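Local coordinates for protein GH127 beta-L-arabinofuranoside (Geobacillus stearothermophilus, PDB 4QK0) that probably hydrolyses beta-L-arabinofuranosides, releasing L-arabinose from the non-reducing ends of sugar chains, as a family GH127 glycoside hydrolase, at residues Lys24-Val29 against Ser370-Asp375; Leu83-Tyr88 against Asn416-Ile421; Asp104-Leu109 against Arg161-Ile166; Ala269-Thr274 against Ser337-Phe342. All coordinates share one frame; numbering follows the deposited sequence.

Contact 1 (Lys24-Val29 against Ser370-Asp375); sequences KRYIDV and SGMDLD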
loop_
_atom_site.group_PDB
_atom_site.type_symbol
_atom_site.label_atom_id
_atom_site.label_comp_id
_atom_site.label_asym_id
_atom_site.label_seq_id
_atom_site.Cartn_x
_atom_site.Cartn_y
_atom_site.Cartn_z
ATOM N N LYS A 24 -34.561 5.227 -14.166
ATOM C CA LYS A 24 -35.600 4.238 -14.401
ATOM C C LYS A 24 -34.997 2.915 -14.793
ATOM O O LYS A 24 -35.404 1.852 -14.274
ATOM C CB LYS A 24 -36.564 4.692 -15.498
ATOM C CG LYS A 24 -37.890 3.917 -15.488
ATOM C CD LYS A 24 -38.879 4.446 -16.524
ATOM C CE LYS A 24 -38.518 3.977 -17.942
ATOM N NZ LYS A 24 -38.781 2.515 -18.157
ATOM N N ARG A 25 -34.005 2.953 -15.671
ATOM C CA ARG A 25 -33.273 1.728 -16.024
ATOM C C ARG A 25 -32.683 1.029 -14.783
ATOM O O ARG A 25 -32.795 -0.199 -14.631
ATOM C CB ARG A 25 -32.196 2.029 -17.078
ATOM C CG ARG A 25 -31.697 0.789 -17.835
ATOM C CD ARG A 25 -30.362 1.052 -18.515
ATOM N NE ARG A 25 -29.317 1.220 -17.530
ATOM C CZ ARG A 25 -28.685 0.229 -16.915
ATOM N NH1 ARG A 25 -28.984 -1.050 -17.155
ATOM N NH2 ARG A 25 -27.702 0.517 -16.067
ATOM N N TYR A 26 -32.112 1.790 -13.851
ATOM C CA TYR A 26 -31.509 1.180 -12.641
ATOM C C TYR A 26 -32.547 0.567 -11.729
ATOM O O TYR A 26 -32.358 -0.519 -11.144
ATOM C CB TYR A 26 -30.677 2.213 -11.860
ATOM C CG TYR A 26 -29.258 2.430 -12.387
ATOM C CD1 TYR A 26 -28.290 1.458 -12.212
ATOM C CD2 TYR A 26 -28.885 3.606 -12.985
ATOM C CE1 TYR A 26 -26.996 1.627 -12.672
ATOM C CE2 TYR A 26 -27.580 3.799 -13.420
ATOM C CZ TYR A 26 -26.636 2.765 -13.249
ATOM O OH TYR A 26 -25.364 2.912 -13.696
ATOM N N ILE A 27 -33.669 1.253 -11.597
ATOM C CA ILE A 27 -34.778 0.707 -10.789
ATOM C C ILE A 27 -35.301 -0.584 -11.374
ATOM O O ILE A 27 -35.542 -1.530 -10.651
ATOM C CB ILE A 27 -35.908 1.746 -10.622
ATOM C CG1 ILE A 27 -35.352 2.904 -9.806
ATOM C CG2 ILE A 27 -37.111 1.143 -9.919
ATOM C CD1 ILE A 27 -36.392 3.827 -9.249
ATOM N N ASP A 28 -35.450 -0.624 -12.675
ATOM C CA ASP A 28 -35.869 -1.848 -13.343
ATOM C C ASP A 28 -34.916 -2.977 -13.105
ATOM O O ASP A 28 -35.342 -4.119 -12.887
ATOM C CB ASP A 28 -36.054 -1.624 -14.851
ATOM C CG ASP A 28 -37.262 -0.689 -15.161
ATOM O OD1 ASP A 28 -38.148 -0.540 -14.279
ATOM O OD2 ASP A 28 -37.333 -0.099 -16.285
ATOM N N VAL A 29 -33.617 -2.671 -13.153
ATOM C CA VAL A 29 -32.601 -3.682 -12.842
ATOM C C VAL A 29 -32.726 -4.151 -11.410
ATOM O O VAL A 29 -32.637 -5.360 -11.117
ATOM C CB VAL A 29 -31.183 -3.148 -13.123
ATOM C CG1 VAL A 29 -30.142 -4.015 -12.458
ATOM C CG2 VAL A 29 -30.943 -3.102 -14.629
ATOM N N SER A 370 -21.066 2.903 -9.336
ATOM C CA SER A 370 -19.844 2.204 -9.748
ATOM C C SER A 370 -19.753 0.837 -9.116
ATOM O O SER A 370 -19.103 -0.048 -9.655
ATOM C CB SER A 370 -18.604 3.001 -9.372
ATOM O OG SER A 370 -18.457 3.129 -7.962
ATOM N N GLY A 371 -20.449 0.659 -8.001
ATOM C CA GLY A 371 -20.517 -0.582 -7.290
ATOM C C GLY A 371 -21.277 -1.754 -7.927
ATOM O O GLY A 371 -21.339 -2.841 -7.345
HETATM N N MSE A 372 -21.885 -1.522 -9.081
HETATM C CA MSE A 372 -22.591 -2.577 -9.771
HETATM C C MSE A 372 -22.296 -2.534 -11.237
HETATM O O MSE A 372 -22.009 -1.487 -11.809
HETATM C CB MSE A 372 -24.128 -2.599 -9.525
HETATM C CG MSE A 372 -24.833 -1.320 -9.983
HETATM SE SE MSE A 372 -26.826 -1.518 -9.976
HETATM C CE MSE A 372 -26.966 -3.145 -8.905
ATOM N N ASP A 373 -22.371 -3.726 -11.840
ATOM C CA ASP A 373 -22.392 -3.858 -13.308
ATOM C C ASP A 373 -23.687 -3.243 -13.789
ATOM O O ASP A 373 -24.710 -3.248 -13.051
ATOM C CB ASP A 373 -22.386 -5.364 -13.763
ATOM C CG ASP A 373 -20.965 -6.017 -13.822
ATOM O OD1 ASP A 373 -19.902 -5.340 -13.729
ATOM O OD2 ASP A 373 -20.927 -7.274 -14.013
ATOM N N LEU A 374 -23.671 -2.795 -15.030
ATOM C CA LEU A 374 -24.801 -2.107 -15.578
ATOM C C LEU A 374 -26.076 -2.955 -15.514
ATOM O O LEU A 374 -27.142 -2.392 -15.378
ATOM C CB LEU A 374 -24.523 -1.687 -16.985
ATOM C CG LEU A 374 -23.456 -0.607 -17.120
ATOM C CD1 LEU A 374 -22.992 -0.557 -18.563
ATOM C CD2 LEU A 374 -23.962 0.780 -16.674
ATOM N N ASP A 375 -25.949 -4.288 -15.604
ATOM C CA ASP A 375 -27.106 -5.222 -15.577
ATOM C C ASP A 375 -27.432 -5.739 -14.197
ATOM O O ASP A 375 -28.259 -6.651 -14.041
ATOM C CB ASP A 375 -26.903 -6.424 -16.566
ATOM C CG ASP A 375 -25.734 -7.351 -16.178
ATOM O OD1 ASP A 375 -25.156 -7.231 -15.075
ATOM O OD2 ASP A 375 -25.369 -8.233 -16.998
HETATM O O HOH W 1 -23.702 1.068 -12.823
#

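Contact 2 (Leu83-Tyr88 against Asn416-Ile421); sequences LEAVAY and NLARLI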
loop_
_atom_site.group_PDB
_atom_site.type_symbol
_atom_site.label_atom_id
_atom_site.label_comp_id
_atom_site.label_asym_id
_atom_site.label_seq_id
_atom_site.Cartn_x
_atom_site.Cartn_y
_atom_site.Cartn_z
ATOM N N LEU A 83 -36.029 -6.268 2.844
ATOM C CA LEU A 83 -37.405 -5.736 3.079
ATOM C C LEU A 83 -37.516 -4.234 2.804
ATOM O O LEU A 83 -38.475 -3.772 2.197
ATOM C CB LEU A 83 -37.863 -6.016 4.489
ATOM C CG LEU A 83 -38.184 -7.499 4.778
ATOM C CD1 LEU A 83 -38.328 -7.723 6.262
ATOM C CD2 LEU A 83 -39.440 -7.928 4.062
ATOM N N GLU A 84 -36.498 -3.485 3.194
ATOM C CA GLU A 84 -36.517 -2.057 3.002
ATOM C C GLU A 84 -36.522 -1.710 1.547
ATOM O O GLU A 84 -37.298 -0.845 1.086
ATOM C CB GLU A 84 -35.359 -1.365 3.725
ATOM C CG GLU A 84 -35.517 0.164 3.694
ATOM C CD GLU A 84 -34.302 0.955 4.186
ATOM O OE1 GLU A 84 -33.447 0.368 4.858
ATOM O OE2 GLU A 84 -34.234 2.180 3.914
ATOM N N ALA A 85 -35.673 -2.357 0.781
ATOM C CA ALA A 85 -35.701 -2.116 -0.668
ATOM C C ALA A 85 -37.039 -2.512 -1.308
ATOM O O ALA A 85 -37.527 -1.849 -2.225
ATOM C CB ALA A 85 -34.589 -2.876 -1.345
ATOM N N VAL A 86 -37.583 -3.635 -0.871
ATOM C CA VAL A 86 -38.851 -4.134 -1.420
ATOM C C VAL A 86 -39.957 -3.112 -1.167
ATOM O O VAL A 86 -40.694 -2.784 -2.071
ATOM C CB VAL A 86 -39.191 -5.514 -0.804
ATOM C CG1 VAL A 86 -40.664 -5.822 -0.923
ATOM C CG2 VAL A 86 -38.378 -6.614 -1.470
ATOM N N ALA A 87 -39.994 -2.572 0.050
ATOM C CA ALA A 87 -40.873 -1.434 0.383
ATOM C C ALA A 87 -40.819 -0.329 -0.612
ATOM O O ALA A 87 -41.865 0.127 -1.121
ATOM C CB ALA A 87 -40.531 -0.893 1.753
ATOM N N TYR A 88 -39.602 0.106 -0.969
ATOM C CA TYR A 88 -39.481 1.202 -1.932
ATOM C C TYR A 88 -39.921 0.768 -3.301
ATOM O O TYR A 88 -40.459 1.585 -4.075
ATOM C CB TYR A 88 -38.056 1.767 -1.998
ATOM C CG TYR A 88 -37.531 2.279 -0.670
ATOM C CD1 TYR A 88 -38.310 3.074 0.150
ATOM C CD2 TYR A 88 -36.246 1.982 -0.254
ATOM C CE1 TYR A 88 -37.824 3.565 1.360
ATOM C CE2 TYR A 88 -35.754 2.445 0.960
ATOM C CZ TYR A 88 -36.544 3.244 1.759
ATOM O OH TYR A 88 -36.061 3.684 2.962
ATOM N N ASN A 416 -27.892 -3.249 -0.112
ATOM C CA ASN A 416 -27.552 -1.886 0.158
ATOM C C ASN A 416 -27.751 -1.028 -1.071
ATOM O O ASN A 416 -28.501 -0.061 -0.971
ATOM C CB ASN A 416 -26.197 -1.725 0.829
ATOM C CG ASN A 416 -26.308 -1.160 2.260
ATOM O OD1 ASN A 416 -26.128 -1.902 3.220
ATOM N ND2 ASN A 416 -26.619 0.145 2.401
ATOM N N LEU A 417 -27.147 -1.314 -2.225
ATOM C CA LEU A 417 -27.414 -0.451 -3.399
ATOM C C LEU A 417 -28.864 -0.465 -3.817
ATOM O O LEU A 417 -29.393 0.537 -4.213
ATOM C CB LEU A 417 -26.629 -0.824 -4.620
ATOM C CG LEU A 417 -25.387 -0.003 -4.934
ATOM C CD1 LEU A 417 -24.702 -0.669 -6.123
ATOM C CD2 LEU A 417 -25.668 1.461 -5.251
ATOM N N ALA A 418 -29.485 -1.608 -3.740
ATOM C CA ALA A 418 -30.901 -1.717 -4.063
ATOM C C ALA A 418 -31.748 -0.720 -3.272
ATOM O O ALA A 418 -32.628 -0.101 -3.850
ATOM C CB ALA A 418 -31.402 -3.114 -3.775
ATOM N N ARG A 419 -31.535 -0.613 -1.954
ATOM C CA ARG A 419 -32.411 0.256 -1.155
ATOM C C ARG A 419 -32.218 1.701 -1.511
ATOM O O ARG A 419 -33.197 2.435 -1.548
ATOM C CB ARG A 419 -32.305 0.019 0.338
ATOM C CG ARG A 419 -31.005 0.405 0.991
ATOM C CD ARG A 419 -31.083 0.064 2.472
ATOM N NE ARG A 419 -29.870 0.442 3.163
ATOM C CZ ARG A 419 -29.810 1.005 4.360
ATOM N NH1 ARG A 419 -30.918 1.307 5.044
ATOM N NH2 ARG A 419 -28.618 1.291 4.880
ATOM N N LEU A 420 -31.004 2.105 -1.871
ATOM C CA LEU A 420 -30.815 3.468 -2.345
ATOM C C LEU A 420 -31.448 3.752 -3.719
ATOM O O LEU A 420 -32.185 4.760 -3.928
ATOM C CB LEU A 420 -29.335 3.811 -2.408
ATOM C CG LEU A 420 -29.024 5.187 -2.993
ATOM C CD1 LEU A 420 -29.649 6.270 -2.127
ATOM C CD2 LEU A 420 -27.534 5.416 -3.054
ATOM N N ILE A 421 -31.146 2.894 -4.690
ATOM C CA ILE A 421 -31.606 3.107 -6.049
ATOM C C ILE A 421 -33.113 3.112 -6.049
ATOM O O ILE A 421 -33.743 3.926 -6.728
ATOM C CB ILE A 421 -31.066 1.993 -6.982
ATOM C CG1 ILE A 421 -29.586 2.260 -7.316
ATOM C CG2 ILE A 421 -31.848 1.928 -8.273
ATOM C CD1 ILE A 421 -28.907 1.117 -8.017
#

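Contact 3 (Asp104-Leu109 against Arg161-Ile166); sequences DVIELL and RRFLDI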
loop_
_atom_site.group_PDB
_atom_site.type_symbol
_atom_site.label_atom_id
_atom_site.label_comp_id
_atom_site.label_asym_id
_atom_site.label_seq_id
_atom_site.Cartn_x
_atom_site.Cartn_y
_atom_site.Cartn_z
ATOM N N ASP A 104 -45.197 -12.369 4.607
ATOM C CA ASP A 104 -44.926 -13.650 5.235
ATOM C C ASP A 104 -43.641 -13.581 6.049
ATOM O O ASP A 104 -43.557 -14.165 7.124
ATOM C CB ASP A 104 -44.768 -14.775 4.189
ATOM C CG ASP A 104 -46.089 -15.125 3.460
ATOM O OD1 ASP A 104 -47.170 -14.737 3.950
ATOM O OD2 ASP A 104 -46.035 -15.811 2.395
ATOM N N VAL A 105 -42.623 -12.908 5.514
ATOM C CA VAL A 105 -41.387 -12.729 6.247
ATOM C C VAL A 105 -41.692 -11.948 7.493
ATOM O O VAL A 105 -41.231 -12.273 8.575
ATOM C CB VAL A 105 -40.332 -11.961 5.405
ATOM C CG1 VAL A 105 -39.128 -11.551 6.243
ATOM C CG2 VAL A 105 -39.895 -12.801 4.215
ATOM N N ILE A 106 -42.514 -10.926 7.353
ATOM C CA ILE A 106 -42.854 -10.081 8.482
ATOM C C ILE A 106 -43.546 -10.869 9.569
ATOM O O ILE A 106 -43.251 -10.690 10.763
ATOM C CB ILE A 106 -43.695 -8.875 8.006
ATOM C CG1 ILE A 106 -42.813 -7.896 7.253
ATOM C CG2 ILE A 106 -44.337 -8.159 9.179
ATOM C CD1 ILE A 106 -43.549 -6.885 6.404
ATOM N N GLU A 107 -44.457 -11.768 9.186
ATOM C CA GLU A 107 -45.176 -12.565 10.213
ATOM C C GLU A 107 -44.224 -13.518 10.894
ATOM O O GLU A 107 -44.311 -13.755 12.093
ATOM C CB GLU A 107 -46.377 -13.302 9.606
ATOM C CG GLU A 107 -47.574 -12.401 9.177
ATOM C CD GLU A 107 -48.165 -11.514 10.298
ATOM O OE1 GLU A 107 -48.144 -11.913 11.494
ATOM O OE2 GLU A 107 -48.684 -10.414 10.004
ATOM N N LEU A 108 -43.268 -14.025 10.118
ATOM C CA LEU A 108 -42.196 -14.843 10.667
ATOM C C LEU A 108 -41.348 -14.072 11.663
ATOM O O LEU A 108 -41.079 -14.543 12.769
ATOM C CB LEU A 108 -41.331 -15.401 9.551
ATOM C CG LEU A 108 -40.085 -16.158 9.987
ATOM C CD1 LEU A 108 -40.427 -17.339 10.857
ATOM C CD2 LEU A 108 -39.339 -16.635 8.741
ATOM N N LEU A 109 -40.956 -12.869 11.317
ATOM C CA LEU A 109 -40.269 -12.048 12.312
ATOM C C LEU A 109 -41.104 -11.918 13.581
ATOM O O LEU A 109 -40.573 -12.062 14.688
ATOM C CB LEU A 109 -39.970 -10.650 11.774
ATOM C CG LEU A 109 -39.086 -10.593 10.540
ATOM C CD1 LEU A 109 -38.857 -9.152 10.107
ATOM C CD2 LEU A 109 -37.744 -11.252 10.774
ATOM N N ARG A 161 -49.158 -1.848 9.081
ATOM C CA ARG A 161 -48.536 -1.466 10.323
ATOM C C ARG A 161 -47.917 -2.608 11.099
ATOM O O ARG A 161 -47.263 -2.385 12.124
ATOM C CB ARG A 161 -49.694 -1.029 11.290
ATOM C CG ARG A 161 -49.961 0.428 11.538
ATOM C CD ARG A 161 -50.551 0.666 12.919
ATOM N NE ARG A 161 -50.062 1.967 13.369
ATOM C CZ ARG A 161 -48.948 2.158 14.072
ATOM N NH1 ARG A 161 -48.232 1.123 14.472
ATOM N NH2 ARG A 161 -48.554 3.386 14.394
ATOM N N ARG A 162 -48.240 -3.822 10.718
ATOM C CA ARG A 162 -47.776 -4.986 11.456
ATOM C C ARG A 162 -46.249 -4.939 11.773
ATOM O O ARG A 162 -45.826 -5.136 12.910
ATOM C CB ARG A 162 -48.130 -6.228 10.632
ATOM C CG ARG A 162 -47.711 -7.532 11.240
ATOM C CD ARG A 162 -48.623 -7.966 12.364
ATOM N NE ARG A 162 -48.101 -9.255 12.819
ATOM C CZ ARG A 162 -47.561 -9.512 14.014
ATOM N NH1 ARG A 162 -47.492 -8.596 14.964
ATOM N NH2 ARG A 162 -47.096 -10.728 14.261
ATOM N N PHE A 163 -45.441 -4.631 10.765
ATOM C CA PHE A 163 -43.974 -4.682 10.924
ATOM C C PHE A 163 -43.596 -3.524 11.844
ATOM O O PHE A 163 -42.837 -3.672 12.798
ATOM C CB PHE A 163 -43.324 -4.612 9.537
ATOM C CG PHE A 163 -41.810 -4.886 9.498
ATOM C CD1 PHE A 163 -41.089 -5.345 10.603
ATOM C CD2 PHE A 163 -41.117 -4.702 8.281
ATOM C CE1 PHE A 163 -39.714 -5.591 10.495
ATOM C CE2 PHE A 163 -39.768 -4.935 8.190
ATOM C CZ PHE A 163 -39.057 -5.389 9.295
ATOM N N LEU A 164 -44.197 -2.379 11.592
ATOM C CA LEU A 164 -44.010 -1.235 12.486
ATOM C C LEU A 164 -44.345 -1.519 13.951
ATOM O O LEU A 164 -43.585 -1.128 14.839
ATOM C CB LEU A 164 -44.840 -0.050 11.997
ATOM C CG LEU A 164 -44.577 1.280 12.714
ATOM C CD1 LEU A 164 -43.144 1.686 12.452
ATOM C CD2 LEU A 164 -45.530 2.342 12.209
ATOM N N ASP A 165 -45.437 -2.263 14.192
ATOM C CA ASP A 165 -45.816 -2.632 15.551
ATOM C C ASP A 165 -44.794 -3.516 16.217
ATOM O O ASP A 165 -44.434 -3.315 17.354
ATOM C CB ASP A 165 -47.197 -3.311 15.557
ATOM C CG ASP A 165 -48.346 -2.312 15.288
ATOM O OD1 ASP A 165 -48.192 -1.126 15.638
ATOM O OD2 ASP A 165 -49.387 -2.700 14.708
ATOM N N ILE A 166 -44.341 -4.520 15.496
ATOM C CA ILE A 166 -43.282 -5.411 15.973
ATOM C C ILE A 166 -42.037 -4.600 16.357
ATOM O O ILE A 166 -41.485 -4.802 17.441
ATOM C CB ILE A 166 -42.940 -6.423 14.846
ATOM C CG1 ILE A 166 -44.106 -7.420 14.680
ATOM C CG2 ILE A 166 -41.618 -7.128 15.104
ATOM C CD1 ILE A 166 -44.075 -8.204 13.356
#

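Contact 4 (Ala269-Thr274 against Ser337-Phe342); sequences ALYMYT and SIALVF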
loop_
_atom_site.group_PDB
_atom_site.type_symbol
_atom_site.label_atom_id
_atom_site.label_comp_id
_atom_site.label_asym_id
_atom_site.label_seq_id
_atom_site.Cartn_x
_atom_site.Cartn_y
_atom_site.Cartn_z
ATOM N N ALA A 269 -18.807 5.839 10.634
ATOM C CA ALA A 269 -18.724 7.266 10.861
ATOM C C ALA A 269 -19.893 7.989 10.211
ATOM O O ALA A 269 -20.465 8.915 10.807
ATOM C CB ALA A 269 -17.401 7.824 10.333
ATOM N N LEU A 270 -20.164 7.658 8.959
ATOM C CA LEU A 270 -21.134 8.413 8.224
ATOM C C LEU A 270 -22.570 8.122 8.726
ATOM O O LEU A 270 -23.391 9.010 8.691
ATOM C CB LEU A 270 -21.028 8.129 6.750
ATOM C CG LEU A 270 -19.724 8.573 6.068
ATOM C CD1 LEU A 270 -19.743 8.120 4.645
ATOM C CD2 LEU A 270 -19.487 10.034 6.078
ATOM N N TYR A 271 -22.834 6.908 9.193
ATOM C CA TYR A 271 -24.097 6.627 9.841
ATOM C C TYR A 271 -24.252 7.457 11.130
ATOM O O TYR A 271 -25.331 7.944 11.446
ATOM C CB TYR A 271 -24.237 5.146 10.179
ATOM C CG TYR A 271 -24.606 4.224 9.065
ATOM C CD1 TYR A 271 -24.725 4.655 7.752
ATOM C CD2 TYR A 271 -24.865 2.868 9.330
ATOM C CE1 TYR A 271 -25.069 3.769 6.709
ATOM C CE2 TYR A 271 -25.178 1.984 8.288
ATOM C CZ TYR A 271 -25.273 2.434 6.986
ATOM O OH TYR A 271 -25.605 1.567 5.951
HETATM N N MSE A 272 -23.165 7.618 11.856
HETATM C CA MSE A 272 -23.174 8.414 13.060
HETATM C C MSE A 272 -23.428 9.850 12.707
HETATM O O MSE A 272 -24.280 10.498 13.319
HETATM C CB MSE A 272 -21.899 8.321 13.862
HETATM C CG MSE A 272 -22.001 9.010 15.236
HETATM SE SE MSE A 272 -20.313 8.866 16.210
HETATM C CE MSE A 272 -19.342 10.048 14.989
ATOM N N TYR A 273 -22.750 10.358 11.700
ATOM C CA TYR A 273 -22.950 11.737 11.327
ATOM C C TYR A 273 -24.346 11.967 10.867
ATOM O O TYR A 273 -24.898 13.071 11.018
ATOM C CB TYR A 273 -21.977 12.206 10.252
ATOM C CG TYR A 273 -20.481 11.945 10.556
ATOM C CD1 TYR A 273 -19.994 11.853 11.841
ATOM C CD2 TYR A 273 -19.581 11.793 9.506
ATOM C CE1 TYR A 273 -18.645 11.637 12.087
ATOM C CE2 TYR A 273 -18.228 11.580 9.751
ATOM C CZ TYR A 273 -17.771 11.486 11.035
ATOM O OH TYR A 273 -16.431 11.268 11.226
ATOM N N THR A 274 -24.902 10.987 10.189
ATOM C CA THR A 274 -26.227 11.149 9.638
ATOM C C THR A 274 -27.241 11.337 10.842
ATOM O O THR A 274 -28.072 12.212 10.810
ATOM C CB THR A 274 -26.592 9.936 8.820
ATOM O OG1 THR A 274 -25.790 9.870 7.628
ATOM C CG2 THR A 274 -28.078 9.938 8.424
ATOM N N SER A 337 -20.215 5.188 0.324
ATOM C CA SER A 337 -20.681 6.209 -0.581
ATOM C C SER A 337 -22.224 6.340 -0.498
ATOM O O SER A 337 -22.752 7.453 -0.536
ATOM C CB SER A 337 -20.233 5.936 -2.000
ATOM O OG SER A 337 -18.906 6.385 -2.154
ATOM N N ILE A 338 -22.913 5.210 -0.314
ATOM C CA ILE A 338 -24.319 5.212 -0.035
ATOM C C ILE A 338 -24.551 5.967 1.260
ATOM O O ILE A 338 -25.451 6.805 1.372
ATOM C CB ILE A 338 -24.835 3.772 0.073
ATOM C CG1 ILE A 338 -24.745 3.064 -1.278
ATOM C CG2 ILE A 338 -26.243 3.739 0.625
ATOM C CD1 ILE A 338 -25.027 1.571 -1.173
ATOM N N ALA A 339 -23.758 5.670 2.289
ATOM C CA ALA A 339 -23.944 6.354 3.586
ATOM C C ALA A 339 -23.712 7.868 3.453
ATOM O O ALA A 339 -24.364 8.667 4.122
ATOM C CB ALA A 339 -22.996 5.805 4.611
ATOM N N LEU A 340 -22.812 8.266 2.563
ATOM C CA LEU A 340 -22.604 9.688 2.359
ATOM C C LEU A 340 -23.871 10.316 1.788
ATOM O O LEU A 340 -24.261 11.412 2.149
ATOM C CB LEU A 340 -21.430 9.916 1.464
ATOM C CG LEU A 340 -21.043 11.317 1.016
ATOM C CD1 LEU A 340 -20.793 12.227 2.214
ATOM C CD2 LEU A 340 -19.807 11.240 0.140
ATOM N N VAL A 341 -24.521 9.618 0.888
ATOM C CA VAL A 341 -25.764 10.134 0.348
ATOM C C VAL A 341 -26.798 10.366 1.483
ATOM O O VAL A 341 -27.448 11.416 1.519
ATOM C CB VAL A 341 -26.350 9.197 -0.696
ATOM C CG1 VAL A 341 -27.753 9.669 -1.124
ATOM C CG2 VAL A 341 -25.428 9.137 -1.917
ATOM N N PHE A 342 -26.945 9.398 2.371
ATOM C CA PHE A 342 -27.875 9.533 3.500
ATOM C C PHE A 342 -27.515 10.777 4.324
ATOM O O PHE A 342 -28.399 11.525 4.733
ATOM C CB PHE A 342 -27.889 8.336 4.447
ATOM C CG PHE A 342 -28.257 7.012 3.815
ATOM C CD1 PHE A 342 -29.118 6.930 2.728
ATOM C CD2 PHE A 342 -27.744 5.833 4.338
ATOM C CE1 PHE A 342 -29.455 5.689 2.174
ATOM C CE2 PHE A 342 -28.091 4.575 3.791
ATOM C CZ PHE A 342 -28.957 4.511 2.711
#

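Contact 1 (Lys24-Val29 against Ser370-Asp375)
Arg25 reaches from helix 22-42 to the loop 370-375 and holds the backbone carbonyl of Leu374 with both terminal nitrogens. NH1 donates to Leu374 O at 2.9 Å, NH2 donates to the same Leu374 O at 3.0 Å, and the oxygen lies in the guanidinium plane while NH1 stands well above the plane of the carbonyl. The bend at chi3 (68°) places NH2 over one face of the Tyr26 ring, offset toward its rim. A water lies 2.6 Å from Tyr26 OH and links it, by a longer bond, to Met372 O. At the ring edge, Met372 SE sits 4.0 Å from Tyr26 CD1, a Met-aromatic contact made by a selenomethionine. Val29 CG1 packs on Asp375 O at 3.6 Å. Beyond the pair, Leu374 N bonds Asn635 and Asp373 pairs with Arg404. Helix 413-422 adjoins both sides of the contact, with Ile421 touching Tyr26 and Met372, within the helical catalytic domain of GH127.

Contact 2 (Leu83-Tyr88 against Asn416-Ile421)
Two torsions bring the ends of Glu84 and Arg419 together: Glu84 CG lies opposite its backbone nitrogen (chi1 -171°), while Arg419 CG sits between nitrogen and carbonyl carbon (chi1 68°), and both chains run out extended. The pair joins helices 76-92 and 413-422 of the (alpha/alpha)6-barrel catalytic domain of GH127, of the six-hairpin clan; the short segments run in the same direction, at 25°, with axes 8.2 Å apart. Small residues permit that closeness, for Ala85 CB lies 3.8 Å from Arg419 CA and 4.0 Å from Ala418 CB. Beside these alanines Arg419 NH1 donates to Glu84 OE1 at 2.7 Å in a buried salt bridge, the carboxylate and guanidinium planes almost perpendicular. The other oxygen is occupied: Tyr88 OH donates to Glu84 OE2 at 2.6 Å, meeting its anti lone pair, so both ends of the carboxylate are held. Glu149 of helix 140-158 is a weak, longer ionic partner of Arg419. Tyr88 CD2 comes within 3.3 Å of Arg419 O, an oxygen hydrogen-bonded to Ser423 OG.

Contact 3 (Asp104-Leu109 against Arg161-Ile166)
Ile106 lies across the base of Phe163, its CG2 touching Phe163 CB at 3.7 Å while CG1 and CD1 both reach CD2 of the ring at 3.8 Å. The two side chains cross at about a right angle, so one isoleucine meets both CB and the ring atoms next to it. Phe163 CG points opposite the backbone nitrogen (chi1 -170°), which carries the ring across the neighbouring helix, where Leu109 CD1 touches Phe163 CE1 at 3.7 Å. One turn on, Ile166 CD1 rests 3.7 Å from Ile106 O. Helices 96-112 and 162-177 thereby pack with their short segments nearly parallel, at 23°, and with axes 9.8 Å apart, part of the mainly helical (alpha/alpha)6 barrel of the GH127 catalytic domain. Behind this apolar layer, Leu83 of helix 76-92 touches both Leu109 and Phe163, and Ala150 and Ala151 of helix 140-158 touch the Phe163 side chain.

Toward the surface the chemistry turns ionic. Arg162 bends at chi2 (77°) and presents its side edge to Glu107: NE donates to Glu107 OE1 at 3.0 Å and NH2 to the same OE1 at 3.2 Å, both from one face of the carboxylate, while a weak bond runs from NE to OE2. Ile166 CD1 lies over the centre of one guanidinium face, joining the salt bridge to the hydrophobic layer beneath.

Contact 4 (Ala269-Thr274 against Ser337-Phe342)
Segments 269-274 and 337-342 run almost parallel, 9° apart with axes 8.6 Å from each other, and the backbones come nearest where Leu270 faces Ala339. Ala339 is the small residue on which the other helix settles: its CB touches Leu270 CB at 3.7 Å and Tyr271 CE1 at 3.6 Å. Leu270 then extends past it, so that CD1 meets Leu340 N at 3.7 Å and approaches Leu340 CB. On the other flank, the side chains of Tyr271 and Phe342 lie side by side and point the same way, with Tyr271 CE1 near the plane of the Phe342 ring, at its edge, 4.1 Å from CD2. Both residues also touch Arg419 of helix 413-422. The pairing joins helices 266-283 and 334-350 near the centre of the chain, inside the helical catalytic domain of GH127.

A turn further on, Thr274 brings its hydroxyl to the interface without bonding across it. With OG1 beside the backbone nitrogen (chi1 -69°), it donates to Leu270 O at 2.8 Å; Thr274 N reaches that same oxygen from the opposite face. The hydroxyl's proton is thus spent within its own helix, and with no hydrogen bond across the two segments, their association rests on apolar and van der Waals packing.

Contact 2 is the hub of the set, touching each of the other three. Toward contact 1, their centres 13 Å apart, Ile27 CG1 lies 3.6 Å from Ile421 O, and Leu417 meets the selenomethionine Met372. Toward contact 3, Leu83 CD1 packs 3.9 Å from Val105 CG1, although the centres are about 17 Å apart. Toward contact 4, Ile338 CD1 lies 3.7 Å from Leu417 N and also packs against Asn416. Contacts 3 and 4 do not meet; their nearest atoms are about 15 Å apart. All four belong to the GH127 catalytic domain, and contacts 3 and 4 fall within the long chain loop closed by contact 2.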